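Local coordinates for alpha-actinin-like protein 1 (Schizosaccharomyces pombe, PDB 5BVR) that binds actin filaments through the N-terminal domain described here and takes part in actin-ring formation and organisation during cytokinesis and septation, at residues A[68-73]-A[95-100]; A[76-81]-A[86-91]; A[140-145]-A[165-170]. All blocks are in the same frame, centred on the assembly; numbering follows the deposited sequence.

Contact 1: A[68-73]-A[95-100]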
ATOM      1  N   VAL A  68       0.272 -14.036 -27.904  1.00 21.92           N
ATOM      2  CA  VAL A  68       0.279 -12.744 -28.580  1.00 18.87           C
ATOM      3  C   VAL A  68      -0.708 -11.769 -27.916  1.00 20.82           C
ATOM      4  O   VAL A  68      -0.444 -10.578 -27.810  1.00 19.48           O
ATOM      5  CB  VAL A  68      -0.015 -12.885 -30.108  1.00 21.51           C
ATOM      6  CG1 VAL A  68      -1.366 -13.525 -30.359  1.00 21.47           C
ATOM      7  CG2 VAL A  68       0.071 -11.540 -30.810  1.00 22.17           C
ATOM      8  N   HIS A  69      -1.834 -12.292 -27.460  1.00 20.84           N
ATOM      9  CA  HIS A  69      -2.877 -11.446 -26.874  1.00 20.57           C
ATOM     10  C   HIS A  69      -2.574 -11.064 -25.438  1.00 20.90           C
ATOM     11  O   HIS A  69      -2.985 -10.002 -24.986  1.00 20.84           O
ATOM     12  CB  HIS A  69      -4.220 -12.135 -27.013  1.00 24.43           C
ATOM     13  CG  HIS A  69      -4.633 -12.269 -28.445  1.00 30.22           C
ATOM     14  ND1 HIS A  69      -5.133 -13.432 -28.986  1.00 36.12           N
ATOM     15  CD2 HIS A  69      -4.556 -11.380 -29.462  1.00 25.55           C
ATOM     16  CE1 HIS A  69      -5.375 -13.247 -30.272  1.00 37.32           C
ATOM     17  NE2 HIS A  69      -5.033 -12.010 -30.589  1.00 33.74           N
ATOM     18  N   ARG A  70      -1.828 -11.904 -24.727  1.00 20.05           N
ATOM     19  CA  ARG A  70      -1.389 -11.546 -23.382  1.00 18.30           C
ATOM     20  C   ARG A  70      -0.370 -10.432 -23.491  1.00 19.50           C
ATOM     21  O   ARG A  70      -0.419  -9.457 -22.740  1.00 18.68           O
ATOM     22  CB  ARG A  70      -0.818 -12.774 -22.652  1.00 20.69           C
ATOM     23  CG  ARG A  70      -1.865 -13.877 -22.445  1.00 24.35           C
ATOM     24  CD  ARG A  70      -1.454 -14.984 -21.465  1.00 30.45           C
ATOM     25  NE  ARG A  70      -0.385 -15.836 -21.955  1.00 41.87           N
ATOM     26  CZ  ARG A  70      -0.566 -16.918 -22.710  1.00 49.70           C
ATOM     27  NH1 ARG A  70      -1.787 -17.282 -23.090  1.00 53.66           N
ATOM     28  NH2 ARG A  70       0.484 -17.638 -23.097  1.00 43.91           N
ATOM     29  N   LEU A  71       0.576 -10.568 -24.411  1.00 19.16           N
ATOM     30  CA  LEU A  71       1.535  -9.512 -24.647  1.00 16.24           C
ATOM     31  C   LEU A  71       0.832  -8.213 -25.049  1.00 15.26           C
ATOM     32  O   LEU A  71       1.181  -7.151 -24.549  1.00 18.19           O
ATOM     33  CB  LEU A  71       2.556  -9.912 -25.706  1.00 17.43           C
ATOM     34  CG  LEU A  71       3.532 -11.018 -25.282  1.00 18.25           C
ATOM     35  CD1 LEU A  71       4.235 -11.588 -26.507  1.00 18.46           C
ATOM     36  CD2 LEU A  71       4.568 -10.522 -24.279  1.00 18.34           C
ATOM     37  N   GLU A  72      -0.185  -8.296 -25.901  1.00 17.43           N
ATOM     38  CA  GLU A  72      -0.923  -7.101 -26.299  1.00 16.91           C
ATOM     39  C   GLU A  72      -1.541  -6.412 -25.090  1.00 16.98           C
ATOM     40  O   GLU A  72      -1.455  -5.182 -24.951  1.00 20.48           O
ATOM     41  CB  GLU A  72      -2.031  -7.437 -27.313  1.00 18.87           C
ATOM     42  CG  GLU A  72      -1.568  -7.674 -28.726  1.00 28.67           C
ATOM     43  CD  GLU A  72      -2.713  -8.103 -29.625  1.00 32.48           C
ATOM     44  OE1 GLU A  72      -3.869  -8.136 -29.153  1.00 30.55           O
ATOM     45  OE2 GLU A  72      -2.447  -8.425 -30.793  1.00 33.68           O
ATOM     46  N   ASN A  73      -2.176  -7.201 -24.226  1.00 18.20           N
ATOM     47  CA  ASN A  73      -2.799  -6.648 -23.024  1.00 17.14           C
ATOM     48  C   ASN A  73      -1.773  -5.989 -22.128  1.00 17.25           C
ATOM     49  O   ASN A  73      -1.966  -4.866 -21.676  1.00 17.55           O
ATOM     50  CB  ASN A  73      -3.564  -7.701 -22.205  1.00 18.44           C
ATOM     51  CG  ASN A  73      -4.880  -8.127 -22.851  1.00 19.35           C
ATOM     52  OD1 ASN A  73      -5.356  -7.515 -23.808  1.00 20.72           O
ATOM     53  ND2 ASN A  73      -5.484  -9.157 -22.295  1.00 21.89           N
ATOM     54  N   ASP A  95       8.246  -9.644 -19.474  1.00 19.55           N
ATOM     55  CA  ASP A  95       8.631  -9.780 -18.072  1.00 18.80           C
ATOM     56  C   ASP A  95       7.413 -10.049 -17.198  1.00 19.12           C
ATOM     57  O   ASP A  95       7.492 -10.743 -16.171  1.00 20.71           O
ATOM     58  CB  ASP A  95       9.343  -8.522 -17.591  1.00 18.19           C
ATOM     59  CG  ASP A  95      10.655  -8.276 -18.316  1.00 19.76           C
ATOM     60  OD1 ASP A  95      11.447  -9.245 -18.464  1.00 22.79           O
ATOM     61  OD2 ASP A  95      10.892  -7.126 -18.735  1.00 24.08           O
ATOM     62  N   ILE A  96       6.278  -9.468 -17.581  1.00 18.07           N
ATOM     63  CA  ILE A  96       5.040  -9.669 -16.850  1.00 17.46           C
ATOM     64  C   ILE A  96       4.375 -10.983 -17.267  1.00 18.39           C
ATOM     65  O   ILE A  96       3.977 -11.776 -16.419  1.00 18.68           O
ATOM     66  CB  ILE A  96       4.093  -8.450 -16.993  1.00 18.18           C
ATOM     67  CG1 ILE A  96       4.782  -7.199 -16.418  1.00 26.06           C
ATOM     68  CG2 ILE A  96       2.787  -8.707 -16.296  1.00 18.57           C
ATOM     69  CD1 ILE A  96       4.106  -5.905 -16.761  1.00 34.43           C
ATOM     70  N   VAL A  97       4.267 -11.211 -18.577  1.00 18.11           N
ATOM     71  CA  VAL A  97       3.671 -12.445 -19.088  1.00 18.60           C
ATOM     72  C   VAL A  97       4.379 -13.672 -18.504  1.00 21.61           C
ATOM     73  O   VAL A  97       3.716 -14.642 -18.138  1.00 22.70           O
ATOM     74  CB  VAL A  97       3.659 -12.480 -20.633  1.00 19.16           C
ATOM     75  CG1 VAL A  97       3.189 -13.854 -21.172  1.00 20.26           C
ATOM     76  CG2 VAL A  97       2.792 -11.349 -21.163  1.00 19.83           C
ATOM     77  N   ASP A  98       5.706 -13.593 -18.355  1.00 20.20           N
ATOM     78  CA  ASP A  98       6.506 -14.715 -17.855  1.00 20.66           C
ATOM     79  C   ASP A  98       6.790 -14.685 -16.359  1.00 20.37           C
ATOM     80  O   ASP A  98       7.562 -15.512 -15.859  1.00 22.92           O
ATOM     81  CB  ASP A  98       7.802 -14.794 -18.649  1.00 20.67           C
ATOM     82  CG  ASP A  98       7.567 -15.175 -20.100  1.00 23.60           C
ATOM     83  OD1 ASP A  98       6.574 -15.877 -20.371  1.00 23.91           O
ATOM     84  OD2 ASP A  98       8.397 -14.772 -20.920  1.00 26.76           O
ATOM     85  N   GLY A  99       6.163 -13.756 -15.639  1.00 19.65           N
ATOM     86  CA  GLY A  99       6.165 -13.821 -14.187  1.00 22.15           C
ATOM     87  C   GLY A  99       7.471 -13.493 -13.500  1.00 21.85           C
ATOM     88  O   GLY A  99       7.833 -14.157 -12.526  1.00 22.96           O
ATOM     89  N   ASN A 100       8.182 -12.491 -13.988  1.00 18.95           N
ATOM     90  CA  ASN A 100       9.365 -11.996 -13.299  1.00 18.73           C
ATOM     91  C   ASN A 100       8.908 -11.253 -12.037  1.00 18.39           C
ATOM     92  O   ASN A 100       8.524 -10.086 -12.100  1.00 18.20           O
ATOM     93  CB  ASN A 100      10.174 -11.079 -14.211  1.00 18.60           C
ATOM     94  CG  ASN A 100      11.512 -10.682 -13.606  1.00 20.06           C
ATOM     95  OD1 ASN A 100      11.617 -10.363 -12.415  1.00 20.94           O
ATOM     96  ND2 ASN A 100      12.558 -10.733 -14.428  1.00 22.45           N
TER
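Val-97 alone carries the side of segment 95-100 in this contact, CG2 packed on Arg-70 and Leu-71 and CG1 more loosely beside the arginine. The pair belongs to the first calponin-homology (CH) domain, where short helix 93-97 meets the early turns of helix 67-83. CG2 of Val-97 does most of the work: it lies 3.7 Å from CD2 of Leu-71 and 4.0 Å from the backbone C of Arg-70, so it rests on the helix surface between two successive side chains. CG1, anti to the backbone N (chi1 173°), is the methyl that lies beside the arginine side chain. The polar end of Arg-70 is held by other partners, NH1 bonding to the carbonyls of Arg-65 and Pro-64. Directly after Val-97 the short helix stops in a Schellman motif with Gly-99 at the positive-phi C-prime position; Asn-100 N reaches Asp-95 O at 2.9 Å and Gly-99 N reaches Ile-96 O at 3.1 Å. Asp-98, just beyond the short helix, adds a salt bridge to Arg-67 at the start of helix 67-83. Arg-70 bends at chi3 (-69°) and sets the edge of its guanidinium beside the methyl, with NE 4.2 Å from Val-97 CG1.

Contact 2: A[76-81]-A[86-91]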
ATOM      1  N   LYS A  76      -0.498  -2.765 -23.562  1.00 18.21           N
ATOM      2  CA  LYS A  76      -1.495  -1.705 -23.359  1.00 18.62           C
ATOM      3  C   LYS A  76      -1.338  -1.072 -21.978  1.00 19.12           C
ATOM      4  O   LYS A  76      -1.316   0.151 -21.841  1.00 20.21           O
ATOM      5  CB  LYS A  76      -2.908  -2.282 -23.519  1.00 17.45           C
ATOM      6  CG  LYS A  76      -4.022  -1.301 -23.314  1.00 22.02           C
ATOM      7  CD  LYS A  76      -5.348  -1.994 -23.554  1.00 30.32           C
ATOM      8  CE  LYS A  76      -6.514  -1.117 -23.218  1.00 38.55           C
ATOM      9  NZ  LYS A  76      -6.683  -0.094 -24.281  1.00 46.86           N
ATOM     10  N   ALA A  77      -1.212  -1.910 -20.957  1.00 17.08           N
ATOM     11  CA  ALA A  77      -1.033  -1.420 -19.594  1.00 16.08           C
ATOM     12  C   ALA A  77       0.239  -0.601 -19.455  1.00 17.91           C
ATOM     13  O   ALA A  77       0.228   0.470 -18.850  1.00 17.52           O
ATOM     14  CB  ALA A  77      -1.011  -2.577 -18.635  1.00 17.28           C
ATOM     15  N   LEU A  78       1.342  -1.130 -19.977  1.00 16.27           N
ATOM     16  CA  LEU A  78       2.624  -0.457 -19.830  1.00 18.31           C
ATOM     17  C   LEU A  78       2.611   0.869 -20.564  1.00 18.18           C
ATOM     18  O   LEU A  78       3.138   1.858 -20.051  1.00 19.02           O
ATOM     19  CB  LEU A  78       3.777  -1.354 -20.297  1.00 19.50           C
ATOM     20  CG  LEU A  78       3.960  -2.674 -19.544  1.00 17.64           C
ATOM     21  CD1 LEU A  78       5.185  -3.404 -20.063  1.00 21.67           C
ATOM     22  CD2 LEU A  78       4.077  -2.459 -18.060  1.00 20.73           C
ATOM     23  N   GLU A  79       1.988   0.906 -21.733  1.00 19.97           N
ATOM     24  CA  GLU A  79       1.929   2.149 -22.480  1.00 20.79           C
ATOM     25  C   GLU A  79       1.103   3.177 -21.711  1.00 23.60           C
ATOM     26  O   GLU A  79       1.477   4.357 -21.676  1.00 23.71           O
ATOM     27  CB  GLU A  79       1.386   1.910 -23.894  1.00 24.17           C
ATOM     28  CG  GLU A  79       2.409   1.221 -24.800  1.00 35.61           C
ATOM     29  CD  GLU A  79       3.723   1.990 -24.889  1.00 49.56           C
ATOM     30  OE1 GLU A  79       3.681   3.231 -25.060  1.00 51.97           O
ATOM     31  OE2 GLU A  79       4.793   1.356 -24.767  1.00 54.60           O
ATOM     32  N   TYR A  80       0.018   2.748 -21.061  1.00 19.33           N
ATOM     33  CA  TYR A  80      -0.771   3.676 -20.239  1.00 20.46           C
ATOM     34  C   TYR A  80       0.089   4.248 -19.103  1.00 22.57           C
ATOM     35  O   TYR A  80       0.118   5.459 -18.861  1.00 22.23           O
ATOM     36  CB  TYR A  80      -2.022   2.996 -19.684  1.00 22.17           C
ATOM     37  CG  TYR A  80      -2.754   3.884 -18.708  1.00 21.53           C
ATOM     38  CD1 TYR A  80      -3.583   4.907 -19.157  1.00 26.68           C
ATOM     39  CD2 TYR A  80      -2.572   3.735 -17.342  1.00 24.98           C
ATOM     40  CE1 TYR A  80      -4.228   5.733 -18.267  1.00 30.56           C
ATOM     41  CE2 TYR A  80      -3.218   4.556 -16.443  1.00 27.76           C
ATOM     42  CZ  TYR A  80      -4.044   5.551 -16.913  1.00 31.61           C
ATOM     43  OH  TYR A  80      -4.681   6.368 -15.998  1.00 38.43           O
ATOM     44  N   ILE A  81       0.802   3.369 -18.414  1.00 17.68           N
ATOM     45  CA  ILE A  81       1.670   3.786 -17.316  1.00 18.34           C
ATOM     46  C   ILE A  81       2.720   4.807 -17.777  1.00 19.04           C
ATOM     47  O   ILE A  81       2.917   5.866 -17.137  1.00 21.13           O
ATOM     48  CB  ILE A  81       2.321   2.551 -16.670  1.00 18.32           C
ATOM     49  CG1 ILE A  81       1.228   1.708 -15.993  1.00 18.19           C
ATOM     50  CG2 ILE A  81       3.386   2.963 -15.646  1.00 19.26           C
ATOM     51  CD1 ILE A  81       1.701   0.305 -15.557  1.00 17.08           C
ATOM     52  N   MET A  86       5.238   7.770 -15.687  1.00 24.39           N
ATOM     53  CA  MET A  86       5.883   6.875 -14.743  1.00 28.14           C
ATOM     54  C   MET A  86       6.974   6.109 -15.424  1.00 31.76           C
ATOM     55  O   MET A  86       6.788   5.646 -16.556  1.00 29.81           O
ATOM     56  CB  MET A  86       4.892   5.872 -14.164  1.00 27.24           C
ATOM     57  CG  MET A  86       4.108   6.394 -12.994  1.00 23.11           C
ATOM     58  SD  MET A  86       2.671   5.412 -12.627  1.00 26.88           S
ATOM     59  CE  MET A  86       1.560   5.830 -13.962  1.00 29.04           C
ATOM     60  N   PRO A  87       8.095   5.904 -14.712  1.00 40.38           N
ATOM     61  CA  PRO A  87       9.225   5.142 -15.251  1.00 43.67           C
ATOM     62  C   PRO A  87       8.883   3.671 -15.409  1.00 43.50           C
ATOM     63  O   PRO A  87       8.347   3.076 -14.471  1.00 50.22           O
ATOM     64  CB  PRO A  87      10.286   5.290 -14.162  1.00 38.02           C
ATOM     65  CG  PRO A  87       9.498   5.446 -12.902  1.00 35.83           C
ATOM     66  CD  PRO A  87       8.293   6.239 -13.286  1.00 39.96           C
ATOM     67  N   LEU A  88       9.164   3.105 -16.575  1.00 33.13           N
ATOM     68  CA  LEU A  88       9.164   1.657 -16.733  1.00 36.81           C
ATOM     69  C   LEU A  88      10.574   1.223 -17.064  1.00 53.53           C
ATOM     70  O   LEU A  88      10.848   0.638 -18.114  1.00 55.68           O
ATOM     71  CB  LEU A  88       8.166   1.216 -17.795  1.00 33.75           C
ATOM     72  CG  LEU A  88       6.720   1.487 -17.360  1.00 39.26           C
ATOM     73  CD1 LEU A  88       5.750   0.962 -18.386  1.00 46.79           C
ATOM     74  CD2 LEU A  88       6.407   0.886 -15.988  1.00 46.18           C
ATOM     75  N   THR A  89      11.462   1.545 -16.131  1.00 53.92           N
ATOM     76  CA  THR A  89      12.866   1.208 -16.226  1.00 55.47           C
ATOM     77  C   THR A  89      13.049  -0.301 -16.274  1.00 47.37           C
ATOM     78  O   THR A  89      12.760  -1.008 -15.309  1.00 40.15           O
ATOM     79  CB  THR A  89      13.666   1.801 -15.035  1.00 58.64           C
ATOM     80  OG1 THR A  89      14.998   1.272 -15.036  1.00 63.25           O
ATOM     81  CG2 THR A  89      13.002   1.485 -13.686  1.00 57.02           C
ATOM     82  N   ASN A  90      13.512  -0.786 -17.419  1.00 41.06           N
ATOM     83  CA  ASN A  90      13.912  -2.178 -17.552  1.00 47.04           C
ATOM     84  C   ASN A  90      12.762  -3.172 -17.340  1.00 41.05           C
ATOM     85  O   ASN A  90      12.970  -4.251 -16.797  1.00 44.61           O
ATOM     86  CB  ASN A  90      15.074  -2.497 -16.591  1.00 55.48           C
ATOM     87  CG  ASN A  90      16.400  -1.911 -17.051  1.00 63.29           C
ATOM     88  OD1 ASN A  90      16.443  -0.980 -17.858  1.00 66.91           O
ATOM     89  ND2 ASN A  90      17.495  -2.466 -16.538  1.00 64.93           N
ATOM     90  N   ILE A  91      11.554  -2.814 -17.768  1.00 28.74           N
ATOM     91  CA  ILE A  91      10.461  -3.782 -17.801  1.00 23.44           C
ATOM     92  C   ILE A  91       9.770  -3.764 -19.160  1.00 25.04           C
ATOM     93  O   ILE A  91       9.507  -2.706 -19.725  1.00 29.85           O
ATOM     94  CB  ILE A  91       9.434  -3.564 -16.660  1.00 28.72           C
ATOM     95  CG1 ILE A  91       8.531  -4.792 -16.521  1.00 30.23           C
ATOM     96  CG2 ILE A  91       8.646  -2.281 -16.867  1.00 40.36           C
ATOM     97  CD1 ILE A  91       7.738  -4.834 -15.232  1.00 31.03           C
TER
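Leu-88 pushes its forked end between Leu-78 and Ile-81, two side chains one turn apart on helix 67-83. Branch CD1 drops against the helix backbone, 3.2 Å from Leu-78 O, a tight fit, and 3.6 Å from Leu-78 CB. Branch CD2 turns to Ile-81, whose CG2 lies 3.7 Å away. That same CG2 is a bump in its own right: it fits between Leu-88 and Met-86, with Met-86 CB at 3.6 Å. Because Met-86 bends at its last torsion (chi3 -73°), its thioether curls round the isoleucine and CE comes back to 3.5 Å from Ile-81 O. The same carbonyl accepts a weak hydrogen bond from Met-86 N, at 3.3 Å, where the chain returns past the helix end. Exchanging Leu-88 for an alanine would probably open a gap beside Leu-78 and take the Leu-88 CD2 contact from Ile-81 CG2. Met-86 also packs against Thr-110, Arg-114 and Phe-115 of helix 101-117. From Leu-88 to Ile-91 the chain makes a type II beta turn, and the whole forms part of the hydrophobic core of an all-helical CH domain, where a connecting loop is folded back over the helix it has just left.

Contact 3: A[140-145]-A[165-170]. With ZN (zinc ion), chain B.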
ATOM      1  N   ALA A 140       3.211  14.521  17.301  1.00 20.18           N
ATOM      2  CA  ALA A 140       3.995  15.522  18.027  1.00 21.55           C
ATOM      3  C   ALA A 140       3.831  15.441  19.537  1.00 25.55           C
ATOM      4  O   ALA A 140       4.781  15.702  20.269  1.00 29.83           O
ATOM      5  CB  ALA A 140       3.604  16.896  17.544  1.00 24.52           C
ATOM      6  N   ASN A 141       2.640  15.098  20.009  1.00 20.81           N
ATOM      7  CA  ASN A 141       2.407  15.089  21.453  1.00 25.06           C
ATOM      8  C   ASN A 141       2.791  13.800  22.174  1.00 22.79           C
ATOM      9  O   ASN A 141       2.513  13.654  23.374  1.00 27.04           O
ATOM     10  CB  ASN A 141       0.953  15.414  21.741  1.00 29.26           C
ATOM     11  CG  ASN A 141       0.599  16.838  21.356  1.00 35.20           C
ATOM     12  OD1 ASN A 141       1.433  17.739  21.443  1.00 37.51           O
ATOM     13  ND2 ASN A 141      -0.630  17.041  20.917  1.00 34.64           N
ATOM     14  N   TYR A 142       3.457  12.889  21.465  1.00 19.45           N
ATOM     15  CA  TYR A 142       3.746  11.543  21.972  1.00 20.75           C
ATOM     16  C   TYR A 142       5.240  11.288  22.175  1.00 21.55           C
ATOM     17  O   TYR A 142       5.654  10.152  22.394  1.00 22.47           O
ATOM     18  CB  TYR A 142       3.118  10.488  21.038  1.00 19.77           C
ATOM     19  CG  TYR A 142       1.617  10.581  20.999  1.00 18.61           C
ATOM     20  CD1 TYR A 142       0.978  11.540  20.218  1.00 20.52           C
ATOM     21  CD2 TYR A 142       0.823   9.729  21.759  1.00 21.73           C
ATOM     22  CE1 TYR A 142      -0.387  11.639  20.202  1.00 18.65           C
ATOM     23  CE2 TYR A 142      -0.545   9.828  21.747  1.00 20.27           C
ATOM     24  CZ  TYR A 142      -1.152  10.778  20.955  1.00 19.43           C
ATOM     25  OH  TYR A 142      -2.537  10.895  20.956  1.00 23.53           O
ATOM     26  N   HIS A 143       6.031  12.349  22.109  1.00 21.61           N
ATOM     27  CA  HIS A 143       7.440  12.252  22.438  1.00 21.43           C
ATOM     28  C   HIS A 143       7.598  12.118  23.947  1.00 24.44           C
ATOM     29  O   HIS A 143       6.830  12.709  24.708  1.00 26.31           O
ATOM     30  CB  HIS A 143       8.190  13.479  21.938  1.00 24.99           C
ATOM     31  CG  HIS A 143       8.218  13.581  20.449  1.00 38.38           C
ATOM     32  ND1 HIS A 143       9.110  12.868  19.675  1.00 51.67           N
ATOM     33  CD2 HIS A 143       7.439  14.272  19.584  1.00 42.36           C
ATOM     34  CE1 HIS A 143       8.891  13.132  18.399  1.00 43.13           C
ATOM     35  NE2 HIS A 143       7.882  13.981  18.317  1.00 35.31           N
ATOM     36  N   PRO A 144       8.632  11.392  24.393  1.00 24.08           N
ATOM     37  CA  PRO A 144       9.705  10.786  23.599  1.00 22.12           C
ATOM     38  C   PRO A 144       9.474   9.361  23.114  1.00 21.34           C
ATOM     39  O   PRO A 144      10.269   8.883  22.304  1.00 24.19           O
ATOM     40  CB  PRO A 144      10.873  10.789  24.575  1.00 25.98           C
ATOM     41  CG  PRO A 144      10.211  10.574  25.899  1.00 27.07           C
ATOM     42  CD  PRO A 144       8.917  11.314  25.839  1.00 30.56           C
ATOM     43  N   GLU A 145       8.440   8.680  23.601  1.00 21.94           N
ATOM     44  CA  GLU A 145       8.259   7.262  23.277  1.00 20.85           C
ATOM     45  C   GLU A 145       7.974   7.017  21.805  1.00 20.55           C
ATOM     46  O   GLU A 145       8.386   5.999  21.244  1.00 24.01           O
ATOM     47  CB  GLU A 145       7.133   6.660  24.111  1.00 31.95           C
ATOM     48  CG  GLU A 145       7.456   6.542  25.589  1.00 38.53           C
ATOM     49  CD  GLU A 145       6.865   7.675  26.410  1.00 50.88           C
ATOM     50  OE1 GLU A 145       6.748   8.806  25.884  1.00 44.77           O
ATOM     51  OE2 GLU A 145       6.509   7.427  27.584  1.00 54.81           O
ATOM     52  N   ILE A 165      -3.886   6.629  15.899  1.00 16.06           N
ATOM     53  CA  ILE A 165      -5.295   6.338  16.118  1.00 18.19           C
ATOM     54  C   ILE A 165      -5.824   7.165  17.287  1.00 18.47           C
ATOM     55  O   ILE A 165      -6.877   7.807  17.182  1.00 20.33           O
ATOM     56  CB  ILE A 165      -5.518   4.848  16.389  1.00 19.16           C
ATOM     57  CG1 ILE A 165      -5.193   4.060  15.116  1.00 19.93           C
ATOM     58  CG2 ILE A 165      -6.959   4.586  16.802  1.00 23.28           C
ATOM     59  CD1 ILE A 165      -5.144   2.573  15.327  1.00 22.64           C
ATOM     60  N   HIS A 166      -5.103   7.147  18.397  1.00 19.35           N
ATOM     61  CA  HIS A 166      -5.540   7.882  19.575  1.00 19.84           C
ATOM     62  C   HIS A 166      -5.740   9.383  19.315  1.00 20.44           C
ATOM     63  O   HIS A 166      -6.734   9.981  19.782  1.00 21.96           O
ATOM     64  CB  HIS A 166      -4.546   7.671  20.722  1.00 20.18           C
ATOM     65  CG  HIS A 166      -4.853   8.464  21.943  1.00 22.59           C
ATOM     66  ND1 HIS A 166      -4.063   9.516  22.352  1.00 23.49           N
ATOM     67  CD2 HIS A 166      -5.850   8.360  22.852  1.00 26.15           C
ATOM     68  CE1 HIS A 166      -4.571  10.033  23.461  1.00 27.33           C
ATOM     69  NE2 HIS A 166      -5.642   9.336  23.796  1.00 27.36           N
ATOM     70  N   GLN A 167      -4.819  10.021  18.606  1.00 20.26           N
ATOM     71  CA  GLN A 167      -4.929  11.465  18.422  1.00 22.02           C
ATOM     72  C   GLN A 167      -6.093  11.807  17.497  1.00 21.28           C
ATOM     73  O   GLN A 167      -6.713  12.862  17.631  1.00 24.28           O
ATOM     74  CB  GLN A 167      -3.631  12.106  17.945  1.00 21.77           C
ATOM     75  CG  GLN A 167      -3.102  11.608  16.635  1.00 19.00           C
ATOM     76  CD  GLN A 167      -3.752  12.276  15.457  1.00 19.05           C
ATOM     77  OE1 GLN A 167      -4.040  13.479  15.496  1.00 22.69           O
ATOM     78  NE2 GLN A 167      -3.949  11.508  14.379  1.00 20.79           N
ATOM     79  N   HIS A 168      -6.424  10.877  16.606  1.00 20.25           N
ATOM     80  CA  HIS A 168      -7.532  11.083  15.684  1.00 21.47           C
ATOM     81  C   HIS A 168      -8.877  10.750  16.346  1.00 25.47           C
ATOM     82  O   HIS A 168      -9.880  11.449  16.127  1.00 26.40           O
ATOM     83  CB  HIS A 168      -7.273  10.236  14.433  1.00 20.13           C
ATOM     84  CG  HIS A 168      -8.444  10.112  13.512  1.00 20.87           C
ATOM     85  ND1 HIS A 168      -8.907  11.151  12.712  1.00 19.74           N
ATOM     86  CD2 HIS A 168      -9.257   9.057  13.294  1.00 23.61           C
ATOM     87  CE1 HIS A 168      -9.936  10.695  12.007  1.00 24.10           C
ATOM     88  NE2 HIS A 168     -10.182   9.445  12.362  1.00 23.11           N
ATOM     89  N   ARG A 169      -8.910   9.684  17.135  1.00 22.81           N
ATOM     90  CA  ARG A 169     -10.126   9.248  17.834  1.00 26.37           C
ATOM     91  C   ARG A 169      -9.795   8.748  19.233  1.00 22.28           C
ATOM     92  O   ARG A 169      -9.631   7.547  19.434  1.00 24.58           O
ATOM     93  CB  ARG A 169     -10.794   8.111  17.060  1.00 28.73           C
ATOM     94  CG  ARG A 169     -11.528   8.555  15.809  1.00 35.76           C
ATOM     95  CD  ARG A 169     -12.904   9.109  16.114  1.00 38.94           C
ATOM     96  NE  ARG A 169     -13.767   8.160  16.822  1.00 40.31           N
ATOM     97  CZ  ARG A 169     -14.511   7.220  16.239  1.00 41.94           C
ATOM     98  NH1 ARG A 169     -14.502   7.068  14.919  1.00 37.69           N
ATOM     99  NH2 ARG A 169     -15.269   6.425  16.983  1.00 37.74           N
ATOM    100  N   PRO A 170      -9.701   9.675  20.195  1.00 22.56           N
ATOM    101  CA  PRO A 170      -9.258   9.283  21.541  1.00 24.20           C
ATOM    102  C   PRO A 170     -10.249   8.376  22.250  1.00 27.46           C
ATOM    103  O   PRO A 170      -9.885   7.716  23.219  1.00 29.92           O
ATOM    104  CB  PRO A 170      -9.077  10.616  22.268  1.00 26.64           C
ATOM    105  CG  PRO A 170      -9.751  11.621  21.408  1.00 29.73           C
ATOM    106  CD  PRO A 170      -9.715  11.134  20.023  1.00 26.93           C
TER
HETATM  107 ZN    ZN B 301      -8.158  12.849  12.386  0.93 19.42          ZN
HETATM  108  O   HOH W   1      -5.903  12.803  12.066  1.00 11.49           O
HETATM  109  O   HOH W   2      -8.505  13.970  14.015  1.00 24.42           O
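The second CH domain carries this contact at the C-terminal turn of helix 159-168, beside a zinc site: Tyr-142, in the loop after helix 127-138, points its hydroxyl at His-166. Tyr-142 OH and His-166 ND1 are 2.5 Å apart, a very short hydrogen bond. The two rings meet rim to rim, neither lying over the other, with their planes at 89°; ND1 sits near the plane of the phenol, and the hydroxyl near the plane of the imidazole. CG of His-166 is anti to the backbone N (chi1 176°), which brings ND1 to the tyrosine hydroxyl. The hydroxyl also rests on Gln-167, 3.4 Å from its CB. From there the glutamine turns away, bent at chi2 (83°), and its amide NE2 bonds to Leu-164 O within the same helix. Tyr-142 is further packed against Ala-163 and makes an edge-to-face pair with Tyr-175.

One residue further on, His-168 leaves the helix in another direction and binds zinc through ND1 at 1.9 Å. Water 2 at 2.0 Å from the zinc, water 1 at 2.3 Å from it and Asp-235 OD2 complete four ligands, and the His-168 ring stacks with Phe-231. Water 1 links this site to the contact, for it accepts a bond from Gln-167 NE2, 3.3 Å away.

The chemistry thus differs between the two histidines. The short bond to the phenol is likely to fix the rotation of the His-166 ring, whereas His-168 coordinates the metal through ND1, and the zinc probably also polarises the two bound waters, one of them also hydrogen-bonded by the glutamine amide.

Contacts 1 and 2 share the first CH domain and helix 67-83, which supplies one segment to each; their centres lie 13 Å apart. Segments 76-81 and 86-91 of contact 2 fall within the chain between the segments of contact 1, and the two contacts touch through Ile-96, whose CD1 lies 3.7 Å from Leu-78 CD2. Together they lay the loop and short helix 93-97 along the long helix; segments 86-91 and 95-100 overlap the actin-binding region. Contact 3 comes later, on the opposite side of the chain's centre, 46 Å from contact 1 and 40 Å from contact 2 between centres. Contacts 1 and 2 thus shape the first CH domain, and contact 3 belongs to the second.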